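Local coordinates for nitrite oxidoreductase subunit A (Kuenenia stuttgartiensis, PDB 7B04), which is a NarG-like subunit of the molybdopterin oxidoreductase family that binds a molybdenum atom, two MD1 ligands and an iron/sulfur cluster, at residues T356-D368 and L482-I494. Residues are numbered along the deposited sequence; the frame is centred on the assembly and turned at random.
Sequences TALFLGITKILID and LEMYKIHLRDYDI
Gly361 and Tyr492 mark the closest backbone approach, 5.2 Å between their CA atoms, where helix 355-368 meets the short 3-10 stretch that starts at Leu489, after helix 481-488; a second near point pairs Lys364 with Leu489. At the first, the CA of Gly361 faces the backbone O of Tyr492 with no side chain between. Leu360 and Tyr492 form the aromatic part of the contact. Methyl CD1 of Leu360 sits over one face of the phenol ring, 3.8 Å from its centroid and 17° off the normal, a CH-pi contact, while CB of Ala357 lies at the ring edge near CE1. The tyrosine's hydroxyl is hydrogen-bonded to the backbone N of His847, which gives the ring's polar end a partner in another part of the chain. Leu489 lies among Leu360, Thr363, Lys364 and Ile367, residues of one helix face. With CG anti to its carbonyl carbon (chi1 -69°), it sends CD2 toward the backbone O of Leu360 and CD1 to CD1 of Ile367, 3.8 Å away. Ile367 uses its other branch, CG2, against CD2 of Leu482, so one beta-branched residue serves two leucines. At the edge of the contact, Ile365 and Ile494 cross at about a right angle, CD1 to CG1. Lys364 works differently: its methylenes lie against the backbone O atoms of Leu489 and Tyr492. A bend at chi4 (63°) then turns NZ to OD2 of Asp368, one helical turn on, in a salt bridge of 3.2 Å. This buried contact lies within the molybdopterin oxidoreductase region, with the side chain of Ala357 about 11 Å from a bound MD1; Leu544 of helix 544-548 also packs on Leu360 and Thr363. The two segments therefore adhere through shape and apolar surface rather than directed polar bonds, with the lysine's charge paired within its own helix.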
loop_
_atom_site.group_PDB
_atom_site.type_symbol
_atom_site.label_atom_id
_atom_site.label_comp_id
_atom_site.label_asym_id
_atom_site.label_seq_id
_atom_site.Cartn_x
_atom_site.Cartn_y
_atom_site.Cartn_z
ATOM N N THR B 356 -18.374 14.913 -17.218
ATOM C CA THR B 356 -19.036 16.207 -17.352
ATOM C C THR B 356 -20.475 16.028 -17.806
ATOM O O THR B 356 -21.386 16.676 -17.277
ATOM C CB THR B 356 -18.280 17.108 -18.331
ATOM O OG1 THR B 356 -16.932 17.288 -17.883
ATOM C CG2 THR B 356 -18.961 18.469 -18.429
ATOM N N ALA B 357 -20.700 15.136 -18.771
ATOM C CA ALA B 357 -22.052 14.902 -19.261
ATOM C C ALA B 357 -22.958 14.364 -18.158
ATOM O O ALA B 357 -24.110 14.790 -18.034
ATOM C CB ALA B 357 -22.017 13.938 -20.446
ATOM N N LEU B 358 -22.441 13.452 -17.328
ATOM C CA LEU B 358 -23.263 12.838 -16.288
ATOM C C LEU B 358 -23.816 13.885 -15.330
ATOM O O LEU B 358 -25.016 13.900 -15.033
ATOM C CB LEU B 358 -22.449 11.792 -15.528
ATOM C CG LEU B 358 -23.162 11.121 -14.352
ATOM C CD1 LEU B 358 -24.350 10.302 -14.834
ATOM C CD2 LEU B 358 -22.200 10.258 -13.551
ATOM N N PHE B 359 -22.955 14.776 -14.839
ATOM C CA PHE B 359 -23.403 15.798 -13.904
ATOM C C PHE B 359 -24.192 16.904 -14.593
ATOM O O PHE B 359 -24.979 17.589 -13.931
ATOM C CB PHE B 359 -22.209 16.377 -13.146
ATOM C CG PHE B 359 -21.643 15.440 -12.120
ATOM C CD1 PHE B 359 -22.162 15.403 -10.838
ATOM C CD2 PHE B 359 -20.606 14.581 -12.445
ATOM C CE1 PHE B 359 -21.649 14.536 -9.892
ATOM C CE2 PHE B 359 -20.090 13.711 -11.504
ATOM C CZ PHE B 359 -20.611 13.688 -10.226
ATOM N N LEU B 360 -23.993 17.100 -15.900
ATOM C CA LEU B 360 -24.874 17.993 -16.643
ATOM C C LEU B 360 -26.275 17.406 -16.743
ATOM O O LEU B 360 -27.269 18.131 -16.617
ATOM C CB LEU B 360 -24.306 18.262 -18.038
ATOM C CG LEU B 360 -23.089 19.184 -18.141
ATOM C CD1 LEU B 360 -22.519 19.167 -19.552
ATOM C CD2 LEU B 360 -23.449 20.597 -17.724
ATOM N N GLY B 361 -26.372 16.094 -16.970
ATOM C CA GLY B 361 -27.674 15.447 -16.977
ATOM C C GLY B 361 -28.363 15.520 -15.628
ATOM O O GLY B 361 -29.584 15.679 -15.552
ATOM N N ILE B 362 -27.591 15.404 -14.545
ATOM C CA ILE B 362 -28.170 15.510 -13.210
ATOM C C ILE B 362 -28.573 16.951 -12.921
ATOM O O ILE B 362 -29.596 17.208 -12.275
ATOM C CB ILE B 362 -27.184 14.968 -12.157
ATOM C CG1 ILE B 362 -26.923 13.480 -12.392
ATOM C CG2 ILE B 362 -27.716 15.195 -10.750
ATOM C CD1 ILE B 362 -25.798 12.918 -11.553
ATOM N N THR B 363 -27.783 17.913 -13.406
ATOM C CA THR B 363 -28.154 19.316 -13.263
ATOM C C THR B 363 -29.463 19.608 -13.987
ATOM O O THR B 363 -30.299 20.373 -13.491
ATOM C CB THR B 363 -27.035 20.214 -13.794
ATOM O OG1 THR B 363 -25.816 19.916 -13.106
ATOM C CG2 THR B 363 -27.379 21.682 -13.588
ATOM N N LYS B 364 -29.658 19.003 -15.161
ATOM C CA LYS B 364 -30.913 19.178 -15.886
ATOM C C LYS B 364 -32.091 18.631 -15.090
ATOM O O LYS B 364 -33.163 19.244 -15.054
ATOM C CB LYS B 364 -30.829 18.500 -17.253
ATOM C CG LYS B 364 -32.139 18.503 -18.020
ATOM C CD LYS B 364 -31.984 17.873 -19.392
ATOM C CE LYS B 364 -33.338 17.617 -20.028
ATOM N NZ LYS B 364 -34.082 18.887 -20.255
ATOM N N ILE B 365 -31.909 17.477 -14.445
ATOM C CA ILE B 365 -32.977 16.906 -13.632
ATOM C C ILE B 365 -33.275 17.804 -12.436
ATOM O O ILE B 365 -34.429 17.934 -12.012
ATOM C CB ILE B 365 -32.609 15.475 -13.197
ATOM C CG1 ILE B 365 -32.423 14.574 -14.420
ATOM C CG2 ILE B 365 -33.677 14.895 -12.279
ATOM C CD1 ILE B 365 -31.819 13.222 -14.098
ATOM N N LEU B 366 -32.245 18.442 -11.875
ATOM C CA LEU B 366 -32.461 19.310 -10.721
ATOM C C LEU B 366 -33.220 20.577 -11.093
ATOM O O LEU B 366 -33.902 21.158 -10.242
ATOM C CB LEU B 366 -31.123 19.668 -10.074
ATOM C CG LEU B 366 -30.402 18.518 -9.375
ATOM C CD1 LEU B 366 -29.025 18.965 -8.928
ATOM C CD2 LEU B 366 -31.219 18.007 -8.198
ATOM N N ILE B 367 -33.128 21.013 -12.347
ATOM C CA ILE B 367 -33.686 22.297 -12.754
ATOM C C ILE B 367 -35.053 22.097 -13.396
ATOM O O ILE B 367 -35.938 22.953 -13.274
ATOM C CB ILE B 367 -32.718 23.037 -13.702
ATOM C CG1 ILE B 367 -31.420 23.374 -12.967
ATOM C CG2 ILE B 367 -33.356 24.308 -14.257
ATOM C CD1 ILE B 367 -30.332 23.924 -13.861
ATOM N N ASP B 368 -35.247 20.967 -14.081
ATOM C CA ASP B 368 -36.562 20.678 -14.655
ATOM C C ASP B 368 -37.631 20.538 -13.577
ATOM O O ASP B 368 -38.759 21.012 -13.743
ATOM C CB ASP B 368 -36.493 19.403 -15.496
ATOM C CG ASP B 368 -35.800 19.614 -16.834
ATOM O OD1 ASP B 368 -35.032 20.594 -16.968
ATOM O OD2 ASP B 368 -36.001 18.793 -17.747
ATOM N N LEU B 482 -29.139 31.005 -15.743
ATOM C CA LEU B 482 -30.005 29.846 -15.569
ATOM C C LEU B 482 -30.875 29.626 -16.800
ATOM O O LEU B 482 -31.059 28.484 -17.242
ATOM C CB LEU B 482 -30.866 30.026 -14.320
ATOM C CG LEU B 482 -31.361 28.763 -13.618
ATOM C CD1 LEU B 482 -31.519 29.018 -12.129
ATOM C CD2 LEU B 482 -32.673 28.296 -14.218
ATOM N N GLU B 483 -31.424 30.705 -17.366
ATOM C CA GLU B 483 -32.125 30.580 -18.639
ATOM C C GLU B 483 -31.195 30.043 -19.720
ATOM O O GLU B 483 -31.578 29.152 -20.486
ATOM C CB GLU B 483 -32.731 31.919 -19.059
ATOM C CG GLU B 483 -34.053 32.243 -18.372
ATOM C CD GLU B 483 -35.191 31.342 -18.817
ATOM O OE1 GLU B 483 -35.187 30.900 -19.986
ATOM O OE2 GLU B 483 -36.091 31.071 -17.993
ATOM N N MET B 484 -30.006 30.627 -19.790
ATOM C CA MET B 484 -29.006 30.167 -20.772
ATOM C C MET B 484 -28.679 28.718 -20.418
ATOM O O MET B 484 -28.572 27.900 -21.323
ATOM C CB MET B 484 -27.746 31.030 -20.737
ATOM C CG MET B 484 -27.964 32.439 -21.234
ATOM S SD MET B 484 -26.482 33.250 -21.847
ATOM C CE MET B 484 -26.792 33.268 -23.602
ATOM N N TYR B 485 -28.585 28.385 -19.135
ATOM C CA TYR B 485 -28.307 26.962 -18.816
ATOM C C TYR B 485 -29.473 26.075 -19.263
ATOM O O TYR B 485 -29.233 24.972 -19.742
ATOM C CB TYR B 485 -27.826 26.772 -17.379
ATOM C CG TYR B 485 -26.336 26.590 -17.267
ATOM C CD1 TYR B 485 -25.735 25.369 -17.501
ATOM C CD2 TYR B 485 -25.521 27.654 -16.966
ATOM C CE1 TYR B 485 -24.367 25.205 -17.413
ATOM C CE2 TYR B 485 -24.152 27.508 -16.883
ATOM C CZ TYR B 485 -23.570 26.284 -17.108
ATOM O OH TYR B 485 -22.219 26.182 -17.018
ATOM N N LYS B 486 -30.701 26.566 -19.119
ATOM C CA LYS B 486 -31.932 25.834 -19.503
ATOM C C LYS B 486 -31.857 25.502 -20.991
ATOM O O LYS B 486 -32.315 24.445 -21.367
ATOM C CB LYS B 486 -33.120 26.768 -19.281
ATOM C CG LYS B 486 -34.042 26.423 -18.127
ATOM C CD LYS B 486 -35.018 27.533 -17.858
ATOM C CE LYS B 486 -35.631 27.489 -16.481
ATOM N NZ LYS B 486 -35.592 28.818 -15.839
ATOM N N ILE B 487 -31.358 26.417 -21.808
ATOM C CA ILE B 487 -31.185 26.139 -23.223
ATOM C C ILE B 487 -29.923 25.329 -23.461
ATOM O O ILE B 487 -29.843 24.575 -24.437
ATOM C CB ILE B 487 -31.231 27.448 -24.034
ATOM C CG1 ILE B 487 -32.211 28.410 -23.359
ATOM C CG2 ILE B 487 -31.730 27.165 -25.431
ATOM C CD1 ILE B 487 -32.498 29.683 -24.121
ATOM N N HIS B 488 -28.907 25.478 -22.611
ATOM C CA HIS B 488 -27.702 24.668 -22.790
ATOM C C HIS B 488 -27.989 23.197 -22.505
ATOM O O HIS B 488 -27.458 22.311 -23.181
ATOM C CB HIS B 488 -26.566 25.149 -21.884
ATOM C CG HIS B 488 -25.271 24.423 -22.104
ATOM N ND1 HIS B 488 -24.767 24.161 -23.362
ATOM C CD2 HIS B 488 -24.397 23.875 -21.227
ATOM C CE1 HIS B 488 -23.627 23.506 -23.246
ATOM N NE2 HIS B 488 -23.381 23.318 -21.962
ATOM N N LEU B 489 -28.838 22.918 -21.516
ATOM C CA LEU B 489 -29.061 21.558 -21.045
ATOM C C LEU B 489 -30.017 20.754 -21.919
ATOM O O LEU B 489 -30.323 19.604 -21.563
ATOM C CB LEU B 489 -29.600 21.611 -19.614
ATOM C CG LEU B 489 -28.630 22.073 -18.528
ATOM C CD1 LEU B 489 -29.367 22.416 -17.235
ATOM C CD2 LEU B 489 -27.587 21.002 -18.278
ATOM N N ARG B 490 -30.473 21.300 -23.048
ATOM C CA ARG B 490 -31.344 20.543 -23.945
ATOM C C ARG B 490 -30.613 19.401 -24.640
ATOM O O ARG B 490 -31.258 18.461 -25.122
ATOM C CB ARG B 490 -31.964 21.473 -24.989
ATOM N N ASP B 491 -29.288 19.489 -24.752
ATOM C CA ASP B 491 -28.476 18.428 -25.331
ATOM C C ASP B 491 -28.114 17.348 -24.329
ATOM O O ASP B 491 -27.448 16.373 -24.693
ATOM C CB ASP B 491 -27.207 18.994 -25.953
ATOM C CG ASP B 491 -27.509 20.000 -27.040
ATOM O OD1 ASP B 491 -28.698 20.340 -27.229
ATOM O OD2 ASP B 491 -26.569 20.429 -27.724
ATOM N N TYR B 492 -28.500 17.519 -23.076
ATOM C CA TYR B 492 -28.161 16.591 -22.015
ATOM C C TYR B 492 -29.417 15.958 -21.434
ATOM O O TYR B 492 -29.561 15.789 -20.214
ATOM C CB TYR B 492 -27.313 17.303 -20.973
ATOM C CG TYR B 492 -25.995 17.665 -21.612
ATOM C CD1 TYR B 492 -24.950 16.756 -21.631
ATOM C CD2 TYR B 492 -25.833 18.863 -22.297
ATOM C CE1 TYR B 492 -23.762 17.056 -22.250
ATOM C CE2 TYR B 492 -24.646 19.169 -22.924
ATOM C CZ TYR B 492 -23.611 18.261 -22.896
ATOM O OH TYR B 492 -22.412 18.545 -23.515
ATOM N N ASP B 493 -30.338 15.601 -22.332
ATOM C CA ASP B 493 -31.511 14.833 -21.946
ATOM C C ASP B 493 -31.085 13.487 -21.380
ATOM O O ASP B 493 -30.019 12.953 -21.709
ATOM C CB ASP B 493 -32.447 14.637 -23.152
ATOM C CG ASP B 493 -31.821 13.814 -24.263
ATOM O OD1 ASP B 493 -30.740 14.211 -24.738
ATOM O OD2 ASP B 493 -32.417 12.798 -24.685
ATOM N N ILE B 494 -31.949 12.938 -20.525
ATOM C CA ILE B 494 -31.609 11.748 -19.749
ATOM C C ILE B 494 -31.210 10.602 -20.664
ATOM O O ILE B 494 -30.348 9.786 -20.315
ATOM C CB ILE B 494 -32.784 11.351 -18.827
ATOM C CG1 ILE B 494 -33.204 12.530 -17.942
ATOM C CG2 ILE B 494 -32.407 10.166 -17.965
ATOM C CD1 ILE B 494 -34.520 12.318 -17.206
#